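Effector EagT6 (Pseudomonas aeruginosa, PDB 1TU1) plays an essential role, as a homodimer, in delivering the toxin Tse6 to target cells, specifically in loading Tse6 onto VgrG1a. Local coordinates at residues 132-135 against 136-139. Numbering follows the deposited sequence.
Sequences WKQA and MQTL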
loop_
_atom_site.group_PDB
_atom_site.type_symbol
_atom_site.label_atom_id
_atom_site.label_comp_id
_atom_site.label_asym_id
_atom_site.label_seq_id
_atom_site.Cartn_x
_atom_site.Cartn_y
_atom_site.Cartn_z
ATOM N N TRP A 132 1.230 17.027 9.720
ATOM C CA TRP A 132 1.861 15.753 10.055
ATOM C C TRP A 132 1.641 15.392 11.545
ATOM O O TRP A 132 1.136 14.311 11.872
ATOM C CB TRP A 132 3.335 15.819 9.750
ATOM C CG TRP A 132 4.079 14.650 10.259
ATOM C CD1 TRP A 132 4.054 13.380 9.761
ATOM C CD2 TRP A 132 4.945 14.624 11.394
ATOM N NE1 TRP A 132 4.878 12.572 10.506
ATOM C CE2 TRP A 132 5.441 13.309 11.515
ATOM C CE3 TRP A 132 5.366 15.591 12.327
ATOM C CZ2 TRP A 132 6.326 12.925 12.534
ATOM C CZ3 TRP A 132 6.256 15.207 13.343
ATOM C CH2 TRP A 132 6.715 13.886 13.440
ATOM N N LYS A 133 1.991 16.339 12.418
ATOM C CA LYS A 133 1.916 16.169 13.878
ATOM C C LYS A 133 0.521 15.762 14.276
ATOM O O LYS A 133 0.334 14.761 14.981
ATOM C CB LYS A 133 2.315 17.450 14.624
ATOM C CG LYS A 133 2.369 17.287 16.157
ATOM C CD LYS A 133 2.863 18.574 16.838
ATOM C CE LYS A 133 2.157 18.875 18.161
ATOM N NZ LYS A 133 2.420 20.285 18.559
ATOM N N GLN A 134 -0.463 16.531 13.806
ATOM C CA GLN A 134 -1.846 16.306 14.150
ATOM C C GLN A 134 -2.294 14.898 13.734
ATOM O O GLN A 134 -2.972 14.199 14.499
ATOM C CB GLN A 134 -2.749 17.353 13.476
ATOM C CG GLN A 134 -4.249 17.100 13.630
ATOM C CD GLN A 134 -4.720 17.131 15.092
ATOM O OE1 GLN A 134 -4.076 17.759 15.937
ATOM N NE2 GLN A 134 -5.830 16.451 15.384
ATOM N N ALA A 135 -1.987 14.529 12.493
ATOM C CA ALA A 135 -2.353 13.223 11.957
ATOM C C ALA A 135 -1.807 12.117 12.868
ATOM O O ALA A 135 -2.547 11.209 13.273
ATOM C CB ALA A 135 -1.783 13.050 10.561
ATOM N N MET A 136 -0.524 12.227 13.175
ATOM C CA MET A 136 0.185 11.262 14.018
ATOM C C MET A 136 -0.362 11.202 15.436
ATOM O O MET A 136 -0.315 10.146 16.083
ATOM C CB MET A 136 1.677 11.584 14.080
ATOM C CG MET A 136 2.465 11.110 12.886
ATOM S SD MET A 136 2.298 9.313 12.559
ATOM C CE MET A 136 2.841 8.599 14.108
ATOM N N GLN A 137 -0.909 12.324 15.908
ATOM C CA GLN A 137 -1.470 12.417 17.254
ATOM C C GLN A 137 -2.811 11.722 17.331
ATOM O O GLN A 137 -3.281 11.378 18.420
ATOM C CB GLN A 137 -1.559 13.881 17.713
ATOM C CG GLN A 137 -0.193 14.409 18.107
ATOM C CD GLN A 137 -0.216 15.799 18.716
ATOM O OE1 GLN A 137 -1.071 16.632 18.385
ATOM N NE2 GLN A 137 0.731 16.057 19.605
ATOM N N THR A 138 -3.425 11.485 16.178
ATOM C CA THR A 138 -4.653 10.703 16.122
ATOM C C THR A 138 -4.438 9.227 15.801
ATOM O O THR A 138 -5.393 8.488 15.805
ATOM C CB THR A 138 -5.620 11.260 15.050
ATOM O OG1 THR A 138 -5.053 11.080 13.732
ATOM C CG2 THR A 138 -5.825 12.760 15.225
ATOM N N LEU A 139 -3.218 8.804 15.475
ATOM C CA LEU A 139 -2.992 7.388 15.130
ATOM C C LEU A 139 -3.237 6.471 16.337
ATOM O O LEU A 139 -2.520 6.557 17.334
ATOM C CB LEU A 139 -1.589 7.171 14.602
ATOM C CG LEU A 139 -1.299 5.828 13.920
ATOM C CD1 LEU A 139 -0.191 6.034 12.941
ATOM C CD2 LEU A 139 -0.886 4.755 14.936
#
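Different chi1 torsions bring Trp132 and Met136 together one helical turn apart: the indole CG stands trans to the backbone N (chi1 171°), whereas the methionine CG lies trans to its own carbonyl carbon (chi1 -80°) and so reaches back along the helix. Met136 CG rests over one face of the indole, 4.1 Å from the centroid of the five-membered ring of Trp132, in a CH-pi contact offset toward the rim. The sulfur follows obliquely as a Met-aromatic contact. In the backbone, Met136 N donates an almost straight i to i+4 bond to Trp132 O (3.0 Å). This is the C-terminal part of helix 125-137, which packs on the antiparallel sheet: Trp132 meets Arg103 and Leu118, Met136 meets Val105 and Thr116, and a broad ring beside a flexible thioether suits that surface. In one of its two conformers, the aliphatic part of Lys133 crosses Gln137 obliquely; both chains are long and polar-ended, suited to this exposed side. Further on, Thr138 N makes a weak i+4 bond to Gln134 O and a shorter i+3 bond to Ala135 O (3.0 Å). Ala135 O also accepts Thr138 OG1 (2.6 Å), tilted from the carbonyl plane. The hydroxyl of Thr138 reaches that carbonyl from between its own backbone N and carbonyl carbon (chi1 66°), and also bonds Glu14 N of the second subunit. Ala135, with only a methyl group, packs on Trp19 of that subunit.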